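Side-chain contacts in putative S41 protease (PDB 3K50), which is of unproven function but, as a putative member of peptidase family S41, probably hydrolyses peptide bonds in proteins: residues K174-F179 / D210-A215; R214-F219 / Q243-M248; F227-R232 / T247-A252. One frame throughout, in Å; residues are numbered along the deposited sequence. Where two conformers were deposited one is given.

In the fold
The three contacts share helices 207-221 and 239-249 of the S41 peptidase region and the mixed sheet that contains strands 176-184, 187-194 and 226-230. Contact 1 sets strand 176-184, an edge strand within this chain, against helix 207-221. Contact 2, about 9 Å from it between centres, joins that helix to helix 239-249, and contact 3, about 8 Å from contact 2 between centres, brings helix 239-249 back onto strand 226-230. Contacts 1 and 3 are about 13 Å apart. Along the chain contact 1 closes before contact 3 opens, while contact 2 starts where contact 1 ends. Phe179 on Phe219 and Leu212 on Met248 tie contact 1 to contact 2; Phe216 and Phe219 meet Phe227 of contact 3.

Contact 1: residues K174-F179 / D210-A215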
ATOM      1  N   LYS A 174      -2.899   8.586   7.942  1.00 36.85           N
ATOM      2  CA  LYS A 174      -4.213   7.906   7.990  1.00 37.77           C
ATOM      3  C   LYS A 174      -4.552   7.116   6.693  1.00 36.01           C
ATOM      4  O   LYS A 174      -4.350   7.598   5.582  1.00 34.95           O
ATOM      5  CB  LYS A 174      -5.286   8.949   8.332  1.00 38.30           C
ATOM      6  CG  LYS A 174      -5.100   9.484   9.794  1.00 43.87           C
ATOM      7  CD  LYS A 174      -6.143  10.556  10.241  1.00 44.55           C
ATOM      8  N   PRO A 175      -5.049   5.873   6.820  1.00 32.88           N
ATOM      9  CA  PRO A 175      -5.330   5.126   5.585  1.00 33.70           C
ATOM     10  C   PRO A 175      -6.350   5.710   4.590  1.00 29.63           C
ATOM     11  O   PRO A 175      -6.139   5.558   3.373  1.00 30.27           O
ATOM     12  CB  PRO A 175      -5.868   3.782   6.095  1.00 34.19           C
ATOM     13  CG  PRO A 175      -5.448   3.703   7.504  1.00 38.24           C
ATOM     14  CD  PRO A 175      -5.329   5.079   8.016  1.00 31.81           C
ATOM     15  N   VAL A 176      -7.425   6.331   5.079  1.00 29.59           N
ATOM     16  CA  VAL A 176      -8.428   6.941   4.201  1.00 29.59           C
ATOM     17  C   VAL A 176      -7.825   8.252   3.729  1.00 29.84           C
ATOM     18  O   VAL A 176      -7.975   9.311   4.371  1.00 30.45           O
ATOM     19  CB  VAL A 176      -9.748   7.170   4.889  1.00 29.42           C
ATOM     20  CG1 VAL A 176     -10.700   7.922   3.968  1.00 32.80           C
ATOM     21  CG2 VAL A 176     -10.366   5.839   5.324  1.00 25.03           C
ATOM     22  N   HIS A 177      -7.103   8.162   2.626  1.00 30.09           N
ATOM     23  CA  HIS A 177      -6.308   9.318   2.114  1.00 29.49           C
ATOM     24  C   HIS A 177      -7.056  10.316   1.299  1.00 32.13           C
ATOM     25  O   HIS A 177      -6.834  11.524   1.414  1.00 29.23           O
ATOM     26  CB  HIS A 177      -5.135   8.783   1.302  1.00 33.13           C
ATOM     27  CG  HIS A 177      -4.192   9.840   0.839  1.00 32.88           C
ATOM     28  ND1 HIS A 177      -3.450  10.605   1.712  1.00 33.44           N
ATOM     29  CD2 HIS A 177      -3.890  10.273  -0.408  1.00 32.50           C
ATOM     30  CE1 HIS A 177      -2.715  11.453   1.008  1.00 38.40           C
ATOM     31  NE2 HIS A 177      -2.966  11.271  -0.279  1.00 26.85           N
ATOM     32  N   ARG A 178      -7.965   9.844   0.472  1.00 32.13           N
ATOM     33  CA  ARG A 178      -8.782  10.760  -0.311  1.00 31.95           C
ATOM     34  C   ARG A 178     -10.115  10.061  -0.675  1.00 33.38           C
ATOM     35  O   ARG A 178     -10.137   8.844  -0.946  1.00 32.50           O
ATOM     36  CB  ARG A 178      -8.033  11.191  -1.582  1.00 33.85           C
ATOM     37  CG  ARG A 178      -8.200  12.692  -2.003  1.00 50.62           C
ATOM     38  CD  ARG A 178      -7.500  13.661  -1.023  1.00 55.16           C
ATOM     39  NE  ARG A 178      -6.139  14.168  -1.349  1.00 54.32           N
ATOM     40  CZ  ARG A 178      -5.196  14.515  -0.445  1.00 51.58           C
ATOM     41  NH1 ARG A 178      -5.305  14.233   0.866  1.00 48.09           N
ATOM     42  NH2 ARG A 178      -4.053  15.034  -0.876  1.00 58.04           N
ATOM     43  N   PHE A 179     -11.154  10.900  -0.729  0.50 30.61           N
ATOM     44  CA  PHE A 179     -12.560  10.563  -0.969  0.50 31.57           C
ATOM     45  C   PHE A 179     -13.192  11.464  -2.003  0.50 33.30           C
ATOM     46  O   PHE A 179     -12.958  12.685  -2.002  0.50 29.43           O
ATOM     47  CB  PHE A 179     -13.343  10.822   0.323  0.50 30.36           C
ATOM     48  CG  PHE A 179     -14.853  10.706   0.196  0.50 28.62           C
ATOM     49  CD1 PHE A 179     -15.641  11.795  -0.202  0.50 35.01           C
ATOM     50  CD2 PHE A 179     -15.494   9.515   0.545  0.50 26.03           C
ATOM     51  CE1 PHE A 179     -17.063  11.697  -0.286  0.50 24.49           C
ATOM     52  CE2 PHE A 179     -16.888   9.408   0.476  0.50 29.54           C
ATOM     53  CZ  PHE A 179     -17.674  10.522   0.046  0.50 29.86           C
ATOM     54  N   ASP A 210     -13.455   2.990  11.391  1.00 32.23           N
ATOM     55  CA  ASP A 210     -14.631   3.873  11.489  1.00 32.04           C
ATOM     56  C   ASP A 210     -14.563   5.024  10.465  1.00 30.15           C
ATOM     57  O   ASP A 210     -15.589   5.466   9.982  1.00 29.58           O
ATOM     58  CB  ASP A 210     -14.908   4.328  12.949  1.00 31.35           C
ATOM     59  CG  ASP A 210     -15.490   3.177  13.803  1.00 37.00           C
ATOM     60  OD1 ASP A 210     -16.089   2.265  13.204  1.00 37.58           O
ATOM     61  OD2 ASP A 210     -15.358   3.150  15.046  1.00 39.40           O
ATOM     62  N   ASP A 211     -13.371   5.527  10.171  1.00 32.97           N
ATOM     63  CA  ASP A 211     -13.196   6.499   9.081  1.00 29.05           C
ATOM     64  C   ASP A 211     -13.652   5.839   7.775  1.00 29.11           C
ATOM     65  O   ASP A 211     -14.283   6.472   6.938  1.00 31.43           O
ATOM     66  CB  ASP A 211     -11.723   6.882   8.883  1.00 28.45           C
ATOM     67  CG  ASP A 211     -11.182   7.725   9.978  1.00 36.98           C
ATOM     68  OD1 ASP A 211     -11.989   8.411  10.646  1.00 35.58           O
ATOM     69  OD2 ASP A 211      -9.938   7.732  10.165  1.00 40.22           O
ATOM     70  N   LEU A 212     -13.237   4.592   7.561  1.00 27.07           N
ATOM     71  CA  LEU A 212     -13.641   3.857   6.328  1.00 28.49           C
ATOM     72  C   LEU A 212     -15.173   3.689   6.252  1.00 27.43           C
ATOM     73  O   LEU A 212     -15.782   3.927   5.208  1.00 27.30           O
ATOM     74  CB  LEU A 212     -12.931   2.493   6.225  1.00 24.71           C
ATOM     75  CG  LEU A 212     -13.100   1.608   4.997  1.00 30.08           C
ATOM     76  CD1 LEU A 212     -12.476   2.271   3.771  1.00 24.97           C
ATOM     77  CD2 LEU A 212     -12.453   0.230   5.187  1.00 25.37           C
ATOM     78  N   ARG A 213     -15.798   3.317   7.366  1.00 27.81           N
ATOM     79  CA  ARG A 213     -17.232   3.188   7.429  1.00 28.40           C
ATOM     80  C   ARG A 213     -17.888   4.487   7.088  1.00 32.99           C
ATOM     81  O   ARG A 213     -18.939   4.510   6.432  1.00 30.13           O
ATOM     82  CB  ARG A 213     -17.711   2.775   8.822  1.00 28.57           C
ATOM     83  CG  ARG A 213     -17.401   1.324   9.156  1.00 28.82           C
ATOM     84  CD  ARG A 213     -17.844   0.938  10.531  1.00 27.10           C
ATOM     85  NE  ARG A 213     -17.550  -0.506  10.772  1.00 25.97           N
ATOM     86  CZ  ARG A 213     -16.525  -1.007  11.499  1.00 39.37           C
ATOM     87  NH1 ARG A 213     -15.642  -0.235  12.113  1.00 32.83           N
ATOM     88  NH2 ARG A 213     -16.353  -2.324  11.606  1.00 32.18           N
ATOM     89  N   ARG A 214     -17.309   5.569   7.576  1.00 31.53           N
ATOM     90  CA  ARG A 214     -17.914   6.878   7.386  1.00 31.32           C
ATOM     91  C   ARG A 214     -17.939   7.259   5.920  1.00 30.38           C
ATOM     92  O   ARG A 214     -18.906   7.848   5.481  1.00 33.94           O
ATOM     93  CB  ARG A 214     -17.168   7.921   8.212  1.00 35.71           C
ATOM     94  CG  ARG A 214     -17.828   9.311   8.200  1.00 41.97           C
ATOM     95  CD  ARG A 214     -17.529  10.155   9.440  1.00 64.20           C
ATOM     96  NE  ARG A 214     -16.117  10.144   9.824  1.00 76.17           N
ATOM     97  CZ  ARG A 214     -15.556   9.381  10.775  1.00 78.70           C
ATOM     98  NH1 ARG A 214     -16.239   8.509  11.540  1.00 71.91           N
ATOM     99  NH2 ARG A 214     -14.260   9.501  10.973  1.00 78.99           N
ATOM    100  N   ALA A 215     -16.854   6.957   5.209  1.00 28.64           N
ATOM    101  CA  ALA A 215     -16.722   7.169   3.788  1.00 30.57           C
ATOM    102  C   ALA A 215     -17.817   6.356   3.045  1.00 32.54           C
ATOM    103  O   ALA A 215     -18.507   6.878   2.158  1.00 30.72           O
ATOM    104  CB  ALA A 215     -15.292   6.702   3.327  1.00 27.99           C
TER
HETATM  105  O   HOH W   1      -8.310   7.273   7.953  1.00 38.25           O
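Val176 and Phe179 of 174-179 reach over to helix 210-215 at two places three residues apart on both segments, Val176 facing Leu212 and Phe179 facing Ala215. Val176 touches with a single branch. Its CG1 stands anti to the backbone N (chi1 175°), which turns CG2 toward the helix, 3.8 Å from Leu212 N and 3.9 Å from Asp211 CB. The Asp211 side chain slants across the valine: CB touches the methyl, while the carboxylate turns away from it to a water. That water lies 2.8 Å from Asp211 OD2 and donates to it, while accepting from Val176 N, so a polar bridge runs beside the apolar touch. Phe179, in the conformer described, swings its ring out from the strand with CG anti to N (chi1 172°). Ring atom CD2 comes to 4.0 Å from Ala215 CB, and the carbonyl oxygen of Ala215 sits at the ring edge, near its plane. Strand 176-179 and helix 210-215 run nearly parallel, 12° between their directions and 9.6 Å between axes. Strand 176-184, an edge strand within this chain, pairs with 187-194, opening with a classic beta bulge in which His177 and Arg178 both face Met193; on helix 207-221, Leu212 also packs on Leu192 and on helix 239-249, and further along Phe219 stacks on Phe179, one of whose two conformers is described.

Contact 2: residues R214-F219 / Q243-M248; sequences RAFRDF and QLLCTM
Phe216 projects from helix 214-219 into the side of helix 243-248, where selenomethionine Met248 and Leu245, one turn apart, receive its ring. Met248 takes most of it. Its CB lies 3.6 Å from Phe216 CD2, and from there the chain bends at its last torsion (chi3 -60°) and curls back over the phenyl group. The terminal methyl CE thereby comes over one face, 4.2 Å from the ring centroid and 27° off the normal, a CH-pi contact. The selenium stands obliquely, 4.8 Å from that centroid, and gives the pair its Met-aromatic character. Leu245 meets the far end of the ring: its CD1 lies 3.7 Å from Phe216 CZ, the two side chains crossing at about a right angle. With CG anti to the backbone N (chi1 -177°), the leucine carries this methyl closer than the direction of its first bond would suggest. Phe219 CD2 lies over the other face, offset toward the rim, so the ring is held between it and Met248 CE; Phe227 and Leu288 touch the ring too. In the second shell, Gln243 O accepts from both Thr247 N and Thr247 OG1, reached from opposite faces of its plane, while Thr247 O is tied to Asn287 ND2. The whole is a buried helix-helix interface on the sheet of the S41 peptidase region, consistent with a ClpP/crotonase-like fold.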
ATOM      1  N   ARG A 214     -17.309   5.569   7.576  1.00 31.53           N
ATOM      2  CA  ARG A 214     -17.914   6.878   7.386  1.00 31.32           C
ATOM      3  C   ARG A 214     -17.939   7.259   5.920  1.00 30.38           C
ATOM      4  O   ARG A 214     -18.906   7.848   5.481  1.00 33.94           O
ATOM      5  CB  ARG A 214     -17.168   7.921   8.212  1.00 35.71           C
ATOM      6  CG  ARG A 214     -17.828   9.311   8.200  1.00 41.97           C
ATOM      7  CD  ARG A 214     -17.529  10.155   9.440  1.00 64.20           C
ATOM      8  NE  ARG A 214     -16.117  10.144   9.824  1.00 76.17           N
ATOM      9  CZ  ARG A 214     -15.556   9.381  10.775  1.00 78.70           C
ATOM     10  NH1 ARG A 214     -16.239   8.509  11.540  1.00 71.91           N
ATOM     11  NH2 ARG A 214     -14.260   9.501  10.973  1.00 78.99           N
ATOM     12  N   ALA A 215     -16.854   6.957   5.209  1.00 28.64           N
ATOM     13  CA  ALA A 215     -16.722   7.169   3.788  1.00 30.57           C
ATOM     14  C   ALA A 215     -17.817   6.356   3.045  1.00 32.54           C
ATOM     15  O   ALA A 215     -18.507   6.878   2.158  1.00 30.72           O
ATOM     16  CB  ALA A 215     -15.292   6.702   3.327  1.00 27.99           C
ATOM     17  N   PHE A 216     -17.987   5.082   3.428  1.00 30.22           N
ATOM     18  CA  PHE A 216     -18.998   4.241   2.753  1.00 32.00           C
ATOM     19  C   PHE A 216     -20.454   4.743   3.032  1.00 34.62           C
ATOM     20  O   PHE A 216     -21.302   4.750   2.141  1.00 31.57           O
ATOM     21  CB  PHE A 216     -18.766   2.769   3.070  1.00 31.21           C
ATOM     22  CG  PHE A 216     -17.794   2.107   2.152  1.00 30.40           C
ATOM     23  CD1 PHE A 216     -16.433   2.367   2.233  1.00 37.47           C
ATOM     24  CD2 PHE A 216     -18.233   1.277   1.157  1.00 28.52           C
ATOM     25  CE1 PHE A 216     -15.564   1.813   1.325  1.00 34.11           C
ATOM     26  CE2 PHE A 216     -17.366   0.657   0.294  1.00 31.60           C
ATOM     27  CZ  PHE A 216     -16.027   0.930   0.365  1.00 32.80           C
ATOM     28  N   ARG A 217     -20.727   5.207   4.246  1.00 31.26           N
ATOM     29  CA  ARG A 217     -21.994   5.807   4.527  1.00 32.90           C
ATOM     30  C   ARG A 217     -22.233   7.014   3.574  1.00 30.41           C
ATOM     31  O   ARG A 217     -23.321   7.159   3.036  1.00 28.26           O
ATOM     32  CB  ARG A 217     -22.028   6.281   5.976  1.00 30.52           C
ATOM     33  CG  ARG A 217     -23.408   6.851   6.438  1.00 35.08           C
ATOM     34  CD  ARG A 217     -23.248   7.717   7.698  1.00 44.57           C
ATOM     35  NE  ARG A 217     -22.279   8.786   7.450  1.00 61.57           N
ATOM     36  CZ  ARG A 217     -21.930   9.739   8.310  1.00 68.56           C
ATOM     37  NH1 ARG A 217     -22.495   9.813   9.512  1.00 64.02           N
ATOM     38  NH2 ARG A 217     -21.023  10.646   7.934  1.00 69.20           N
ATOM     39  N   ASP A 218     -21.222   7.861   3.386  1.00 29.78           N
ATOM     40  CA  ASP A 218     -21.297   9.027   2.490  1.00 31.74           C
ATOM     41  C   ASP A 218     -21.485   8.564   1.041  1.00 30.99           C
ATOM     42  O   ASP A 218     -22.283   9.142   0.298  1.00 28.63           O
ATOM     43  CB  ASP A 218     -20.047   9.911   2.614  1.00 33.92           C
ATOM     44  CG  ASP A 218     -19.958  10.663   3.958  1.00 38.50           C
ATOM     45  OD1 ASP A 218     -20.953  10.655   4.750  1.00 42.16           O
ATOM     46  OD2 ASP A 218     -18.880  11.256   4.207  1.00 43.03           O
ATOM     47  N   PHE A 219     -20.818   7.473   0.664  1.00 35.52           N
ATOM     48  CA  PHE A 219     -21.025   6.938  -0.673  1.00 33.11           C
ATOM     49  C   PHE A 219     -22.461   6.496  -0.897  1.00 34.56           C
ATOM     50  O   PHE A 219     -23.007   6.777  -1.941  1.00 29.93           O
ATOM     51  CB  PHE A 219     -20.105   5.783  -0.984  1.00 36.27           C
ATOM     52  CG  PHE A 219     -18.655   6.185  -1.168  1.00 30.08           C
ATOM     53  CD1 PHE A 219     -18.304   7.316  -1.901  1.00 38.68           C
ATOM     54  CD2 PHE A 219     -17.658   5.404  -0.656  1.00 37.06           C
ATOM     55  CE1 PHE A 219     -16.986   7.653  -2.079  1.00 37.36           C
ATOM     56  CE2 PHE A 219     -16.312   5.746  -0.833  1.00 40.07           C
ATOM     57  CZ  PHE A 219     -15.987   6.871  -1.521  1.00 36.98           C
ATOM     58  N   GLN A 243     -11.529  -7.703   5.090  1.00 28.56           N
ATOM     59  CA  GLN A 243     -12.844  -8.282   5.187  1.00 29.54           C
ATOM     60  C   GLN A 243     -13.865  -7.187   5.283  1.00 27.47           C
ATOM     61  O   GLN A 243     -14.898  -7.290   4.674  1.00 31.28           O
ATOM     62  CB  GLN A 243     -12.936  -9.207   6.413  1.00 28.51           C
ATOM     63  CG  GLN A 243     -14.285  -9.927   6.527  1.00 31.86           C
ATOM     64  CD  GLN A 243     -14.432 -10.716   7.807  1.00 32.17           C
ATOM     65  OE1 GLN A 243     -13.703 -10.474   8.768  1.00 30.75           O
ATOM     66  NE2 GLN A 243     -15.406 -11.626   7.845  1.00 31.81           N
ATOM     67  N   LEU A 244     -13.616  -6.183   6.107  1.00 26.55           N
ATOM     68  CA  LEU A 244     -14.553  -5.046   6.238  1.00 26.58           C
ATOM     69  C   LEU A 244     -14.807  -4.349   4.872  1.00 28.80           C
ATOM     70  O   LEU A 244     -15.954  -4.215   4.429  1.00 28.58           O
ATOM     71  CB  LEU A 244     -14.028  -4.025   7.267  1.00 29.88           C
ATOM     72  CG  LEU A 244     -14.813  -2.695   7.409  1.00 27.45           C
ATOM     73  CD1 LEU A 244     -16.270  -2.928   7.786  1.00 25.16           C
ATOM     74  CD2 LEU A 244     -14.178  -1.717   8.361  1.00 26.01           C
ATOM     75  N   LEU A 245     -13.712  -3.993   4.195  1.00 26.61           N
ATOM     76  CA  LEU A 245     -13.735  -3.346   2.880  1.00 27.19           C
ATOM     77  C   LEU A 245     -14.536  -4.192   1.852  1.00 29.69           C
ATOM     78  O   LEU A 245     -15.440  -3.711   1.146  1.00 31.61           O
ATOM     79  CB  LEU A 245     -12.294  -3.117   2.404  1.00 25.80           C
ATOM     80  CG  LEU A 245     -12.128  -2.391   1.075  1.00 30.62           C
ATOM     81  CD1 LEU A 245     -12.870  -0.968   1.056  1.00 24.24           C
ATOM     82  CD2 LEU A 245     -10.647  -2.285   0.673  1.00 30.65           C
ATOM     83  N   CYS A 246     -14.208  -5.468   1.754  1.00 31.15           N
ATOM     84  CA  CYS A 246     -14.937  -6.335   0.846  1.00 24.80           C
ATOM     85  C   CYS A 246     -16.391  -6.429   1.130  1.00 25.63           C
ATOM     86  O   CYS A 246     -17.199  -6.451   0.207  1.00 26.42           O
ATOM     87  CB  CYS A 246     -14.380  -7.747   0.922  1.00 25.37           C
ATOM     88  SG  CYS A 246     -12.703  -7.894   0.187  1.00 29.79           S
ATOM     89  N   THR A 247     -16.735  -6.515   2.423  1.00 28.01           N
ATOM     90  CA  THR A 247     -18.111  -6.682   2.834  1.00 27.17           C
ATOM     91  C   THR A 247     -18.915  -5.465   2.350  1.00 30.67           C
ATOM     92  O   THR A 247     -20.052  -5.584   1.919  1.00 30.62           O
ATOM     93  CB  THR A 247     -18.167  -6.947   4.381  1.00 26.36           C
ATOM     94  OG1 THR A 247     -17.642  -8.278   4.666  1.00 31.22           O
ATOM     95  CG2 THR A 247     -19.615  -6.798   4.967  1.00 28.98           C
HETATM   96  N   MSE A 248     -18.289  -4.293   2.378  1.00 28.83           N
HETATM   97  CA  MSE A 248     -18.996  -3.071   2.038  1.00 26.42           C
HETATM   98  C   MSE A 248     -19.064  -2.784   0.521  1.00 28.99           C
HETATM   99  O   MSE A 248     -19.939  -2.028   0.081  1.00 34.47           O
HETATM  100  CB  MSE A 248     -18.428  -1.894   2.839  1.00 27.57           C
HETATM  101  CG  MSE A 248     -18.726  -1.931   4.348  1.00 24.28           C
HETATM  102 SE   MSE A 248     -18.422  -0.357   5.402  0.75 23.48          SE
HETATM  103  CE  MSE A 248     -16.597  -0.186   5.065  1.00 24.47           C
TER

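Contact 3: residues F227-R232 / T247-A252; sequences FVLDLR and TMLAPA
Leu249, the last helical residue of 239-249, lays its isobutyl group on Phe227 and Leu229 of strand 226-230, inside a beta-alpha-beta unit: strand 226-230, helix 239-249 and the adjacent parallel strand 292-297, with a long insertion between helix and second strand. The contact joins the first strand to the last turn of the helix. From CB, which heads toward the strand, the leucine carries CG anti to its own carbonyl carbon and beside the backbone N (chi1 -67°); CG then divides the work between two methyls. CD2 settles over one face of the Phe227 ring, practically on its centre: it stands 3.7 Å from the ring centroid and only 7° off the normal, a nearly vertical CH-pi contact. All six ring carbons accordingly lie at similar distances from this methyl, the nearest being Phe227 CD1 at 3.7 Å. CD1 goes instead to Leu229, meeting Leu229 CD2 at 4.1 Å. Both strand side chains cross Leu249 at about a right angle, and Leu229 CB lies at the edge of the Phe227 ring, in its plane. Phe219 meets Phe227 edge-to-face, and Leu192 of the adjacent strand touches both Phe227 and Leu229. Beyond Leu249 the chain leaves helical geometry at Ala250, whose O is bonded by Asn287 ND2. Past the strand, Arg232 grips Asp230 side-on in a salt bridge: NE reaches the syn lone pair of Asp230 OD1 at 2.9 Å, in the guanidinium plane, whereas NH2, 2.8 Å from Asp230 OD2, comes on the syn side but 35° out of the carboxylate plane.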
ATOM      1  N   PHE A 227     -17.485   2.263  -8.773  1.00 30.24           N
ATOM      2  CA  PHE A 227     -16.451   2.471  -7.740  1.00 30.04           C
ATOM      3  C   PHE A 227     -14.997   2.260  -8.246  1.00 30.05           C
ATOM      4  O   PHE A 227     -14.654   1.289  -8.933  1.00 29.69           O
ATOM      5  CB  PHE A 227     -16.761   1.572  -6.535  1.00 30.13           C
ATOM      6  CG  PHE A 227     -16.145   2.022  -5.235  1.00 31.27           C
ATOM      7  CD1 PHE A 227     -14.804   1.785  -4.949  1.00 33.68           C
ATOM      8  CD2 PHE A 227     -16.918   2.623  -4.265  1.00 37.85           C
ATOM      9  CE1 PHE A 227     -14.243   2.196  -3.754  1.00 33.62           C
ATOM     10  CE2 PHE A 227     -16.374   3.015  -3.067  1.00 32.50           C
ATOM     11  CZ  PHE A 227     -15.044   2.826  -2.802  1.00 34.23           C
ATOM     12  N   VAL A 228     -14.148   3.220  -7.895  1.00 30.59           N
ATOM     13  CA  VAL A 228     -12.728   3.164  -8.184  1.00 30.32           C
ATOM     14  C   VAL A 228     -11.991   3.127  -6.827  1.00 30.12           C
ATOM     15  O   VAL A 228     -12.011   4.108  -6.073  1.00 27.50           O
ATOM     16  CB  VAL A 228     -12.270   4.362  -8.986  1.00 31.31           C
ATOM     17  CG1 VAL A 228     -10.770   4.289  -9.231  1.00 24.09           C
ATOM     18  CG2 VAL A 228     -13.049   4.448 -10.297  1.00 24.23           C
ATOM     19  N   LEU A 229     -11.427   1.970  -6.497  1.00 32.57           N
ATOM     20  CA  LEU A 229     -10.640   1.771  -5.275  1.00 28.98           C
ATOM     21  C   LEU A 229      -9.131   1.897  -5.638  1.00 28.50           C
ATOM     22  O   LEU A 229      -8.574   1.035  -6.318  1.00 29.27           O
ATOM     23  CB  LEU A 229     -10.957   0.401  -4.692  1.00 30.28           C
ATOM     24  CG  LEU A 229     -10.201  -0.097  -3.456  1.00 23.76           C
ATOM     25  CD1 LEU A 229     -10.565   0.657  -2.230  1.00 24.72           C
ATOM     26  CD2 LEU A 229     -10.486  -1.651  -3.262  1.00 23.91           C
ATOM     27  N   ASP A 230      -8.494   2.975  -5.167  1.00 29.37           N
ATOM     28  CA  ASP A 230      -7.116   3.290  -5.496  1.00 31.21           C
ATOM     29  C   ASP A 230      -6.181   2.686  -4.427  1.00 29.56           C
ATOM     30  O   ASP A 230      -6.055   3.198  -3.323  1.00 28.82           O
ATOM     31  CB  ASP A 230      -7.009   4.834  -5.637  1.00 31.87           C
ATOM     32  CG  ASP A 230      -5.703   5.298  -6.208  1.00 31.59           C
ATOM     33  OD1 ASP A 230      -4.741   4.510  -6.258  1.00 26.12           O
ATOM     34  OD2 ASP A 230      -5.635   6.476  -6.648  1.00 28.63           O
ATOM     35  N   LEU A 231      -5.580   1.533  -4.755  1.00 29.42           N
ATOM     36  CA  LEU A 231      -4.647   0.825  -3.890  1.00 27.60           C
ATOM     37  C   LEU A 231      -3.212   0.929  -4.435  1.00 30.84           C
ATOM     38  O   LEU A 231      -2.321   0.145  -4.123  1.00 32.64           O
ATOM     39  CB  LEU A 231      -5.058  -0.637  -3.857  1.00 30.26           C
ATOM     40  CG  LEU A 231      -6.444  -0.980  -3.346  1.00 29.04           C
ATOM     41  CD1 LEU A 231      -6.707  -2.548  -3.341  1.00 22.71           C
ATOM     42  CD2 LEU A 231      -6.683  -0.357  -1.955  1.00 24.62           C
ATOM     43  N   ARG A 232      -2.951   1.921  -5.248  1.00 31.91           N
ATOM     44  CA  ARG A 232      -1.670   1.934  -5.936  1.00 28.95           C
ATOM     45  C   ARG A 232      -0.394   1.885  -5.101  1.00 28.54           C
ATOM     46  O   ARG A 232       0.633   1.404  -5.608  1.00 29.28           O
ATOM     47  CB  ARG A 232      -1.590   3.114  -6.929  1.00 29.41           C
ATOM     48  CG  ARG A 232      -1.309   4.458  -6.317  1.00 28.47           C
ATOM     49  CD  ARG A 232      -1.298   5.509  -7.405  1.00 26.13           C
ATOM     50  NE  ARG A 232      -2.645   5.870  -7.821  1.00 28.84           N
ATOM     51  CZ  ARG A 232      -2.958   6.666  -8.847  1.00 28.85           C
ATOM     52  NH1 ARG A 232      -2.021   7.133  -9.677  1.00 30.33           N
ATOM     53  NH2 ARG A 232      -4.248   6.938  -9.084  1.00 27.08           N
ATOM     54  N   THR A 247     -16.735  -6.515   2.423  1.00 28.01           N
ATOM     55  CA  THR A 247     -18.111  -6.682   2.834  1.00 27.17           C
ATOM     56  C   THR A 247     -18.915  -5.465   2.350  1.00 30.67           C
ATOM     57  O   THR A 247     -20.052  -5.584   1.919  1.00 30.62           O
ATOM     58  CB  THR A 247     -18.167  -6.947   4.381  1.00 26.36           C
ATOM     59  OG1 THR A 247     -17.642  -8.278   4.666  1.00 31.22           O
ATOM     60  CG2 THR A 247     -19.615  -6.798   4.967  1.00 28.98           C
HETATM   61  N   MSE A 248     -18.289  -4.293   2.378  1.00 28.83           N
HETATM   62  CA  MSE A 248     -18.996  -3.071   2.038  1.00 26.42           C
HETATM   63  C   MSE A 248     -19.064  -2.784   0.521  1.00 28.99           C
HETATM   64  O   MSE A 248     -19.939  -2.028   0.081  1.00 34.47           O
HETATM   65  CB  MSE A 248     -18.428  -1.894   2.839  1.00 27.57           C
HETATM   66  CG  MSE A 248     -18.726  -1.931   4.348  1.00 24.28           C
HETATM   67 SE   MSE A 248     -18.422  -0.357   5.402  0.75 23.48          SE
HETATM   68  CE  MSE A 248     -16.597  -0.186   5.065  1.00 24.47           C
ATOM     69  N   LEU A 249     -18.201  -3.399  -0.282  1.00 31.75           N
ATOM     70  CA  LEU A 249     -18.227  -3.200  -1.747  1.00 31.05           C
ATOM     71  C   LEU A 249     -19.128  -4.201  -2.442  1.00 33.87           C
ATOM     72  O   LEU A 249     -19.725  -3.884  -3.449  1.00 38.67           O
ATOM     73  CB  LEU A 249     -16.819  -3.347  -2.348  1.00 28.06           C
ATOM     74  CG  LEU A 249     -15.760  -2.321  -2.006  1.00 26.76           C
ATOM     75  CD1 LEU A 249     -14.307  -2.761  -2.287  1.00 26.04           C
ATOM     76  CD2 LEU A 249     -16.126  -1.021  -2.851  1.00 27.47           C
ATOM     77  N   ALA A 250     -19.302  -5.375  -1.838  1.00 28.55           N
ATOM     78  CA  ALA A 250     -19.884  -6.499  -2.528  1.00 29.98           C
ATOM     79  C   ALA A 250     -21.356  -6.362  -2.903  1.00 29.15           C
ATOM     80  O   ALA A 250     -22.095  -5.566  -2.291  1.00 31.39           O
ATOM     81  CB  ALA A 250     -19.716  -7.736  -1.685  1.00 28.06           C
ATOM     82  N   PRO A 251     -21.800  -7.165  -3.875  1.00 30.08           N
ATOM     83  CA  PRO A 251     -23.239  -7.189  -4.104  1.00 29.56           C
ATOM     84  C   PRO A 251     -23.925  -7.660  -2.833  1.00 28.34           C
ATOM     85  O   PRO A 251     -23.463  -8.621  -2.166  1.00 33.62           O
ATOM     86  CB  PRO A 251     -23.412  -8.265  -5.182  1.00 30.51           C
ATOM     87  CG  PRO A 251     -22.068  -8.398  -5.847  1.00 34.00           C
ATOM     88  CD  PRO A 251     -21.060  -8.061  -4.805  1.00 32.71           C
ATOM     89  N   ALA A 252     -25.046  -7.044  -2.531  1.00 31.73           N
ATOM     90  CA  ALA A 252     -25.850  -7.316  -1.349  1.00 29.69           C
ATOM     91  C   ALA A 252     -26.331  -8.779  -1.263  1.00 34.56           C
ATOM     92  O   ALA A 252     -26.449  -9.345  -0.179  1.00 37.17           O
ATOM     93  CB  ALA A 252     -27.042  -6.331  -1.345  1.00 27.21           C
TER